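PDB 6FJY: protein CsuE from Acinetobacter baumannii, which probably serves as the two-domain tip adhesin of the archaic chaperone-usher Csu pilus, attaching cells to surfaces, and occurs here bound to its chaperone CsuC. Local coordinates for residues Leu73-Glu78 with Lys86-Phe91; Ser26-Ser31 with Pro105-Leu110; Val116-Tyr121 with Ser211-Tyr216. All blocks are in the same frame, centred on the assembly; numbering follows the deposited sequence.

Contact 1 (Leu73-Glu78 with Lys86-Phe91)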
loop_
_atom_site.group_PDB
_atom_site.type_symbol
_atom_site.label_atom_id
_atom_site.label_comp_id
_atom_site.label_asym_id
_atom_site.label_seq_id
_atom_site.Cartn_x
_atom_site.Cartn_y
_atom_site.Cartn_z
ATOM N N LEU B 73 -22.752 -2.774 10.516
ATOM C CA LEU B 73 -24.138 -2.644 10.087
ATOM C C LEU B 73 -24.567 -3.895 9.329
ATOM O O LEU B 73 -23.732 -4.659 8.847
ATOM C CB LEU B 73 -24.332 -1.375 9.245
ATOM C CG LEU B 73 -23.852 -0.066 9.887
ATOM C CD1 LEU B 73 -22.434 0.256 9.463
ATOM C CD2 LEU B 73 -24.776 1.104 9.578
ATOM N N ASP B 74 -25.889 -4.058 9.170
ATOM C CA ASP B 74 -26.517 -5.364 8.993
ATOM C C ASP B 74 -27.145 -5.630 7.629
ATOM O O ASP B 74 -27.946 -6.568 7.529
ATOM C CB ASP B 74 -27.597 -5.572 10.054
ATOM C CG ASP B 74 -28.788 -4.631 9.892
ATOM O OD1 ASP B 74 -28.935 -3.950 8.851
ATOM O OD2 ASP B 74 -29.575 -4.566 10.854
ATOM N N SER B 75 -26.862 -4.811 6.611
ATOM C CA SER B 75 -27.296 -4.997 5.212
ATOM C C SER B 75 -28.532 -4.186 4.866
ATOM O O SER B 75 -28.793 -3.945 3.687
ATOM C CB SER B 75 -27.548 -6.465 4.816
ATOM O OG SER B 75 -28.597 -7.060 5.546
ATOM N N ASN B 76 -29.298 -3.777 5.873
ATOM C CA ASN B 76 -30.151 -2.602 5.769
ATOM C C ASN B 76 -29.443 -1.351 6.278
ATOM O O ASN B 76 -30.092 -0.322 6.484
ATOM C CB ASN B 76 -31.457 -2.816 6.525
ATOM C CG ASN B 76 -32.338 -3.866 5.869
ATOM O OD1 ASN B 76 -32.399 -3.966 4.648
ATOM N ND2 ASN B 76 -33.012 -4.671 6.690
ATOM N N ASN B 77 -28.121 -1.422 6.476
ATOM C CA ASN B 77 -27.319 -0.312 7.011
ATOM C C ASN B 77 -27.880 0.204 8.328
ATOM O O ASN B 77 -27.810 1.399 8.620
ATOM C CB ASN B 77 -27.189 0.831 6.008
ATOM C CG ASN B 77 -25.986 0.666 5.100
ATOM O OD1 ASN B 77 -24.868 1.049 5.452
ATOM N ND2 ASN B 77 -26.209 0.092 3.919
ATOM N N GLU B 78 -28.433 -0.697 9.136
ATOM C CA GLU B 78 -28.768 -0.398 10.520
ATOM C C GLU B 78 -27.638 -0.911 11.404
ATOM O O GLU B 78 -27.208 -2.061 11.262
ATOM C CB GLU B 78 -30.102 -1.031 10.918
ATOM C CG GLU B 78 -30.423 -0.876 12.396
ATOM C CD GLU B 78 -31.854 -1.259 12.749
ATOM O OE1 GLU B 78 -32.569 -1.792 11.878
ATOM O OE2 GLU B 78 -32.260 -1.019 13.907
ATOM N N LYS B 86 -32.562 -8.614 15.904
ATOM C CA LYS B 86 -33.281 -7.862 14.886
ATOM C C LYS B 86 -33.915 -8.841 13.917
ATOM O O LYS B 86 -33.216 -9.645 13.291
ATOM C CB LYS B 86 -32.374 -6.894 14.126
ATOM C CG LYS B 86 -33.139 -6.065 13.097
ATOM C CD LYS B 86 -32.228 -5.521 12.006
ATOM C CE LYS B 86 -33.021 -4.785 10.916
ATOM N NZ LYS B 86 -32.162 -4.161 9.857
ATOM N N ASP B 87 -35.230 -8.753 13.788
ATOM C CA ASP B 87 -35.975 -9.480 12.776
ATOM C C ASP B 87 -35.924 -8.710 11.459
ATOM O O ASP B 87 -36.444 -7.592 11.371
ATOM C CB ASP B 87 -37.421 -9.670 13.231
ATOM C CG ASP B 87 -38.110 -10.806 12.503
ATOM O OD1 ASP B 87 -37.695 -11.115 11.368
ATOM O OD2 ASP B 87 -39.057 -11.385 13.066
ATOM N N MET B 88 -35.317 -9.309 10.435
ATOM C CA MET B 88 -35.235 -8.686 9.123
ATOM C C MET B 88 -36.239 -9.269 8.126
ATOM O O MET B 88 -36.202 -8.911 6.948
ATOM C CB MET B 88 -33.800 -8.780 8.595
ATOM C CG MET B 88 -32.800 -7.995 9.442
ATOM S SD MET B 88 -31.459 -7.231 8.539
ATOM C CE MET B 88 -30.775 -8.695 7.915
ATOM N N SER B 89 -37.176 -10.096 8.595
ATOM C CA SER B 89 -38.111 -10.803 7.723
ATOM C C SER B 89 -38.960 -9.859 6.869
ATOM O O SER B 89 -39.686 -9.011 7.394
ATOM C CB SER B 89 -39.034 -11.690 8.565
ATOM O OG SER B 89 -38.345 -12.275 9.650
ATOM N N SER B 90 -38.879 -10.036 5.548
ATOM C CA SER B 90 -39.743 -9.372 4.580
ATOM C C SER B 90 -39.873 -10.265 3.352
ATOM O O SER B 90 -39.282 -11.347 3.273
ATOM C CB SER B 90 -39.204 -7.997 4.188
ATOM O OG SER B 90 -38.036 -8.093 3.404
ATOM N N PHE B 91 -40.661 -9.795 2.388
ATOM C CA PHE B 91 -40.791 -10.471 1.107
ATOM C C PHE B 91 -39.622 -10.183 0.177
ATOM O O PHE B 91 -39.380 -10.956 -0.756
ATOM C CB PHE B 91 -42.088 -10.049 0.426
ATOM C CG PHE B 91 -43.310 -10.658 1.033
ATOM C CD1 PHE B 91 -43.576 -12.009 0.866
ATOM C CD2 PHE B 91 -44.206 -9.883 1.752
ATOM C CE1 PHE B 91 -44.707 -12.576 1.418
ATOM C CE2 PHE B 91 -45.341 -10.440 2.299
ATOM C CZ PHE B 91 -45.593 -11.788 2.136
#

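Contact 2 (Ser26-Ser31 with Pro105-Leu110)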
loop_
_atom_site.group_PDB
_atom_site.type_symbol
_atom_site.label_atom_id
_atom_site.label_comp_id
_atom_site.label_asym_id
_atom_site.label_seq_id
_atom_site.Cartn_x
_atom_site.Cartn_y
_atom_site.Cartn_z
ATOM N N SER B 26 -18.683 2.427 3.839
ATOM C CA SER B 26 -19.299 1.139 4.127
ATOM C C SER B 26 -18.729 0.055 3.226
ATOM O O SER B 26 -19.034 0.004 2.030
ATOM C CB SER B 26 -20.822 1.208 3.970
ATOM O OG SER B 26 -21.430 1.786 5.111
ATOM N N SER B 27 -17.876 -0.790 3.794
ATOM C CA SER B 27 -17.304 -1.935 3.103
ATOM C C SER B 27 -18.135 -3.167 3.427
ATOM O O SER B 27 -18.417 -3.443 4.596
ATOM C CB SER B 27 -15.847 -2.173 3.514
ATOM O OG SER B 27 -15.106 -0.968 3.560
ATOM N N GLN B 28 -18.508 -3.902 2.390
ATOM C CA GLN B 28 -19.282 -5.124 2.517
ATOM C C GLN B 28 -18.388 -6.297 2.916
ATOM O O GLN B 28 -17.318 -6.501 2.331
ATOM C CB GLN B 28 -19.979 -5.398 1.185
ATOM C CG GLN B 28 -20.475 -6.804 0.957
ATOM C CD GLN B 28 -21.418 -6.883 -0.237
ATOM O OE1 GLN B 28 -22.062 -5.894 -0.599
ATOM N NE2 GLN B 28 -21.503 -8.058 -0.854
ATOM N N PHE B 29 -18.820 -7.060 3.919
ATOM C CA PHE B 29 -18.189 -8.332 4.238
ATOM C C PHE B 29 -19.256 -9.363 4.556
ATOM O O PHE B 29 -20.429 -9.042 4.746
ATOM C CB PHE B 29 -17.184 -8.223 5.392
ATOM C CG PHE B 29 -17.800 -7.952 6.724
ATOM C CD1 PHE B 29 -18.126 -6.658 7.097
ATOM C CD2 PHE B 29 -18.017 -8.982 7.622
ATOM C CE1 PHE B 29 -18.685 -6.402 8.328
ATOM C CE2 PHE B 29 -18.570 -8.735 8.862
ATOM C CZ PHE B 29 -18.908 -7.444 9.221
ATOM N N ASN B 30 -18.814 -10.618 4.603
ATOM C CA ASN B 30 -19.692 -11.759 4.801
ATOM C C ASN B 30 -20.178 -11.821 6.237
ATOM O O ASN B 30 -19.382 -11.803 7.181
ATOM C CB ASN B 30 -18.957 -13.051 4.451
ATOM C CG ASN B 30 -18.518 -13.095 3.002
ATOM O OD1 ASN B 30 -19.111 -12.440 2.141
ATOM N ND2 ASN B 30 -17.478 -13.879 2.722
ATOM N N SER B 31 -21.495 -11.906 6.394
ATOM C CA SER B 31 -22.091 -11.864 7.721
ATOM C C SER B 31 -21.883 -13.153 8.477
ATOM O O SER B 31 -21.963 -13.154 9.717
ATOM C CB SER B 31 -23.587 -11.611 7.616
ATOM O OG SER B 31 -24.181 -12.658 6.850
ATOM N N PRO B 105 -24.702 -9.662 3.207
ATOM C CA PRO B 105 -23.623 -8.738 3.570
ATOM C C PRO B 105 -23.859 -8.031 4.888
ATOM O O PRO B 105 -24.973 -7.663 5.237
ATOM C CB PRO B 105 -23.628 -7.744 2.407
ATOM C CG PRO B 105 -25.094 -7.710 1.998
ATOM C CD PRO B 105 -25.585 -9.117 2.154
ATOM N N PHE B 106 -22.786 -7.869 5.633
ATOM C CA PHE B 106 -22.707 -6.844 6.654
ATOM C C PHE B 106 -21.753 -5.771 6.153
ATOM O O PHE B 106 -21.075 -5.928 5.134
ATOM C CB PHE B 106 -22.245 -7.403 8.009
ATOM C CG PHE B 106 -23.328 -8.112 8.787
ATOM C CD1 PHE B 106 -24.608 -8.239 8.276
ATOM C CD2 PHE B 106 -23.057 -8.651 10.044
ATOM C CE1 PHE B 106 -25.602 -8.878 8.996
ATOM C CE2 PHE B 106 -24.049 -9.295 10.776
ATOM C CZ PHE B 106 -25.326 -9.412 10.252
ATOM N N TYR B 107 -21.709 -4.665 6.874
ATOM C CA TYR B 107 -20.880 -3.549 6.470
ATOM C C TYR B 107 -20.028 -3.127 7.647
ATOM O O TYR B 107 -20.436 -3.242 8.803
ATOM C CB TYR B 107 -21.728 -2.385 5.952
ATOM C CG TYR B 107 -22.530 -2.781 4.732
ATOM C CD1 TYR B 107 -21.948 -2.789 3.470
ATOM C CD2 TYR B 107 -23.854 -3.181 4.841
ATOM C CE1 TYR B 107 -22.671 -3.173 2.340
ATOM C CE2 TYR B 107 -24.583 -3.560 3.716
ATOM C CZ TYR B 107 -23.992 -3.555 2.478
ATOM O OH TYR B 107 -24.737 -3.933 1.388
ATOM N N ILE B 108 -18.833 -2.659 7.337
ATOM C CA ILE B 108 -17.950 -2.063 8.320
ATOM C C ILE B 108 -17.691 -0.639 7.858
ATOM O O ILE B 108 -17.561 -0.378 6.658
ATOM C CB ILE B 108 -16.644 -2.873 8.484
ATOM C CG1 ILE B 108 -15.672 -2.198 9.449
ATOM C CG2 ILE B 108 -15.984 -3.129 7.132
ATOM C CD1 ILE B 108 -14.555 -3.120 9.908
ATOM N N ARG B 109 -17.680 0.286 8.806
ATOM C CA ARG B 109 -17.440 1.684 8.504
ATOM C C ARG B 109 -16.484 2.227 9.554
ATOM O O ARG B 109 -16.668 1.990 10.752
ATOM C CB ARG B 109 -18.756 2.468 8.480
ATOM C CG ARG B 109 -18.620 3.968 8.488
ATOM C CD ARG B 109 -19.921 4.586 8.986
ATOM N NE ARG B 109 -21.067 4.126 8.207
ATOM C CZ ARG B 109 -22.322 4.176 8.634
ATOM N NH1 ARG B 109 -22.586 4.661 9.838
ATOM N NH2 ARG B 109 -23.313 3.745 7.860
ATOM N N LEU B 110 -15.448 2.923 9.094
ATOM C CA LEU B 110 -14.500 3.589 9.966
ATOM C C LEU B 110 -14.719 5.088 9.865
ATOM O O LEU B 110 -14.574 5.666 8.777
ATOM C CB LEU B 110 -13.065 3.230 9.596
ATOM C CG LEU B 110 -12.774 1.745 9.386
ATOM C CD1 LEU B 110 -11.399 1.529 8.740
ATOM C CD2 LEU B 110 -12.847 1.043 10.712
#

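Contact 3 (Val116-Tyr121 with Ser211-Tyr216)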
loop_
_atom_site.group_PDB
_atom_site.type_symbol
_atom_site.label_atom_id
_atom_site.label_comp_id
_atom_site.label_asym_id
_atom_site.label_seq_id
_atom_site.Cartn_x
_atom_site.Cartn_y
_atom_site.Cartn_z
ATOM N N VAL B 116 -3.350 6.004 12.942
ATOM C CA VAL B 116 -2.650 4.835 13.464
ATOM C C VAL B 116 -1.572 4.413 12.476
ATOM O O VAL B 116 -1.681 4.622 11.267
ATOM C CB VAL B 116 -3.593 3.637 13.734
ATOM C CG1 VAL B 116 -4.708 4.019 14.711
ATOM C CG2 VAL B 116 -4.151 3.087 12.422
ATOM N N SER B 117 -0.525 3.800 13.013
ATOM C CA SER B 117 0.558 3.300 12.183
ATOM C C SER B 117 0.062 2.152 11.303
ATOM O O SER B 117 -0.844 1.408 11.694
ATOM C CB SER B 117 1.715 2.815 13.054
ATOM O OG SER B 117 1.365 1.621 13.732
ATOM N N PRO B 118 0.649 1.985 10.116
ATOM C CA PRO B 118 0.316 0.824 9.276
ATOM C C PRO B 118 0.592 -0.485 10.000
ATOM O O PRO B 118 1.525 -0.594 10.797
ATOM C CB PRO B 118 1.231 0.990 8.058
ATOM C CG PRO B 118 1.627 2.437 8.057
ATOM C CD PRO B 118 1.665 2.850 9.496
ATOM N N GLY B 119 -0.235 -1.477 9.701
ATOM C CA GLY B 119 -0.205 -2.745 10.399
ATOM C C GLY B 119 -1.555 -3.424 10.271
ATOM O O GLY B 119 -2.439 -2.961 9.552
ATOM N N VAL B 120 -1.687 -4.533 10.979
ATOM C CA VAL B 120 -2.924 -5.300 10.980
ATOM C C VAL B 120 -3.654 -5.005 12.276
ATOM O O VAL B 120 -3.095 -5.161 13.367
ATOM C CB VAL B 120 -2.667 -6.803 10.815
ATOM C CG1 VAL B 120 -3.989 -7.549 10.753
ATOM C CG2 VAL B 120 -1.872 -7.042 9.560
ATOM N N TYR B 121 -4.892 -4.564 12.143
ATOM C CA TYR B 121 -5.750 -4.179 13.253
ATOM C C TYR B 121 -6.845 -5.237 13.322
ATOM O O TYR B 121 -7.789 -5.231 12.526
ATOM C CB TYR B 121 -6.282 -2.757 13.045
ATOM C CG TYR B 121 -5.180 -1.750 13.226
ATOM C CD1 TYR B 121 -4.205 -1.588 12.256
ATOM C CD2 TYR B 121 -5.061 -1.021 14.395
ATOM C CE1 TYR B 121 -3.165 -0.707 12.424
ATOM C CE2 TYR B 121 -4.022 -0.128 14.569
ATOM C CZ TYR B 121 -3.074 0.028 13.583
ATOM O OH TYR B 121 -2.019 0.909 13.738
ATOM N N SER B 211 3.061 8.225 6.165
ATOM C CA SER B 211 2.769 7.383 7.307
ATOM C C SER B 211 4.057 7.044 8.052
ATOM O O SER B 211 5.171 7.199 7.537
ATOM C CB SER B 211 2.044 6.120 6.851
ATOM O OG SER B 211 2.770 5.467 5.829
ATOM N N VAL B 212 3.894 6.537 9.276
ATOM C CA VAL B 212 4.950 6.673 10.284
ATOM C C VAL B 212 6.250 5.983 9.859
ATOM O O VAL B 212 7.327 6.595 9.867
ATOM C CB VAL B 212 4.460 6.173 11.652
ATOM C CG1 VAL B 212 4.114 4.698 11.635
ATOM C CG2 VAL B 212 5.489 6.486 12.705
ATOM N N ASN B 213 6.184 4.707 9.485
ATOM C CA ASN B 213 7.418 3.955 9.266
ATOM C C ASN B 213 7.658 3.706 7.780
ATOM O O ASN B 213 7.738 2.556 7.332
ATOM C CB ASN B 213 7.395 2.641 10.059
ATOM C CG ASN B 213 6.213 1.762 9.706
ATOM O OD1 ASN B 213 5.287 2.200 9.018
ATOM N ND2 ASN B 213 6.244 0.511 10.159
ATOM N N THR B 214 7.774 4.786 7.010
ATOM C CA THR B 214 7.831 4.708 5.552
ATOM C C THR B 214 8.975 5.564 5.038
ATOM O O THR B 214 8.784 6.710 4.611
ATOM C CB THR B 214 6.497 5.131 4.950
ATOM O OG1 THR B 214 5.463 4.321 5.528
ATOM C CG2 THR B 214 6.509 4.944 3.442
ATOM N N PRO B 215 10.192 5.034 5.066
ATOM C CA PRO B 215 11.340 5.807 4.581
ATOM C C PRO B 215 11.346 5.897 3.063
ATOM O O PRO B 215 10.690 5.124 2.361
ATOM C CB PRO B 215 12.544 5.016 5.099
ATOM C CG PRO B 215 12.046 3.610 5.194
ATOM C CD PRO B 215 10.567 3.678 5.513
ATOM N N TYR B 216 12.114 6.865 2.560
ATOM C CA TYR B 216 12.182 7.131 1.130
ATOM C C TYR B 216 13.363 8.043 0.845
ATOM O O TYR B 216 13.892 8.702 1.745
ATOM C CB TYR B 216 10.889 7.770 0.615
ATOM C CG TYR B 216 10.513 9.052 1.320
ATOM C CD1 TYR B 216 10.991 10.276 0.871
ATOM C CD2 TYR B 216 9.673 9.044 2.423
ATOM C CE1 TYR B 216 10.651 11.451 1.504
ATOM C CE2 TYR B 216 9.324 10.221 3.060
ATOM C CZ TYR B 216 9.824 11.423 2.596
ATOM O OH TYR B 216 9.502 12.605 3.214
#

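Contact 1 (Leu73-Glu78 with Lys86-Phe91)
The Asp74 carboxylate has the Met88 thioether over one face, SD lying 4.0 Å from Asp74 CG and almost straight above it, while its two oxygens are engaged by nitrogens. On that same side, Lys86 NZ comes to Asp74 OD2 at 2.8 Å, approaching from the syn side but 33° out of the carboxylate plane. Asp74 OD1 turns back on its own chain and accepts from Asn76 N at 3.0 Å, closing an Asx turn just after strand 71-73; Glu78 N adds a weak bond to the same oxygen. The turn carries Glu78 round beside Asp74, and its extended side chain lays OE1 3.1 Å from Lys86 NZ, a weaker second arm of a salt-bridge network. Lys86 reaches both acids as a nearly straight rod, CG anti to the backbone N (chi1 -178°), and crosses the Asp74 side chain at about a right angle. Tyr50 OH also bonds to Asp74 OD2, so this buried oxygen is gripped from two residues, which would favour the ionised acid. Both segments belong to the long connection between strands 71-73 and 103-110. The Met88 chain bends about its CB-CG and CG-SD bonds, sliding past Asp74 in the opposite direction, and its CE methyl comes to rest 3.6 Å from Asp74 O.

Contact 2 (Ser26-Ser31 with Pro105-Leu110)
Two antiparallel neighbours of a three-stranded sheet meet here, strand 24-31 at its edge within the chain and strand 103-110 in its middle. Ser27 and Ile108 form one hydrogen-bonded pair, with Ser27 N to Ile108 O and Ile108 N to Ser27 O both 2.9 Å. Phe29 and Phe106 form the next, with Phe29 N to Phe106 O and Phe106 N to Phe29 O both 2.8 Å. Between them Gln28 faces Tyr107 as a non-hydrogen-bonded pair, and CA-H...O contacts fill in, as from Tyr107 CA to Ser27 O.

On the face bearing the phenylalanines, the Phe29 ring leans across to the other strand: CG stands between its backbone N and carbonyl carbon (chi1 69°), which swings the ring over so that Phe106 CB sits above one face, 3.9 Å from the centroid and displaced toward the rim. Ile108 N lies at the same ring's edge. The Phe106 ring is covered in turn by Ser31 CB, 3.5 Å from its centroid and only 8° off the normal, while Phe29 CZ meets its edge. Ser31 OG is occupied by Leu104 O and Leu33 N.

On the other face the Tyr107 ring runs obliquely along the Gln28 backbone, Gln28 CB being 3.7 Å from Tyr107 CE1, and the extended Gln28 side chain lies against Pro105 CB.

Tyr107 and Arg109 pair onward with strand 71-73, completing the sheet, whereas Phe29 and Ile108 pack on strands 9-15 and 167-189 of the other sheet, as layers of a beta sandwich do.

Contact 3 (Val116-Tyr121 with Ser211-Tyr216)
Ser117 CB and Val212 CG1 make the closest approach, 3.4 Å, and the same methyl lies 3.7 Å from Pro118 CD, so one branch of the valine touches two consecutive residues. That branch stands between the Val212 backbone N and carbonyl carbon (chi1 63°), which aims it at the other segment. The Pro118 ring enters the bend of 211-213: Asn213 OD1 passes along its flank 3.7 Å from Pro118 CD, and Ser211 CB lies 3.9 Å from Pro118 CG. These touches are van der Waals contacts of small side chains, with little area buried and Val212 and Asn213 at the surface.

The next shell fixes both bends. Ser211 OG and Thr214 OG1 are hydrogen-bonded at 2.9 Å across the base of the turn, and Ser211 OG also receives Asp180 N. Ser117 OG is held by Glu66 OE2. The Tyr121 ring presents its hydroxyl to Ser117 O, which lies in the ring plane, but the modelled separation is too short for its length to be trusted.

Farther out, strand 167-189 serves both sides. Its Val177 shares backbone hydrogen bonding with Gly119, its Asp180 with Ser211, and its Pro179 packs against Ser211 and Thr214; the two loops are thereby set side by side where this long strand, interrupted by a bulge or short loop, runs between what are probably the two domains. The CsuC chain covers part of the same region, with Tyr9 of CsuC on Thr214, Ala193 of CsuC on Pro215 and Ile229 of CsuC on Val120. A slim loop-to-loop junction beside a linking segment is consistent with the interdomain boundary of a two-domain pilus adhesin carrying a spore coat protein U-type pilin domain.

In the fold
From the N terminus, strand 24-31 comes first and waits for strand 103-110, so contact 2 closes a loop of more than seventy residues. Contact 1 is nested inside that loop, joining two parts of the connection that follows strand 71-73; the two meet directly, Leu73 O lying 2.8 Å from Tyr107 N in a probable hydrogen bond. Contact 3 opens only after strand 103-110 has ended, in series with both, and closes its own loop just after strand 202-210, having passed strand 167-189. Contacts 1 and 2 lie in what is probably the N-terminal domain, while contact 3, its centre about 24 Å from that of contact 2, joins it to the C-terminal, spore coat protein U-type part.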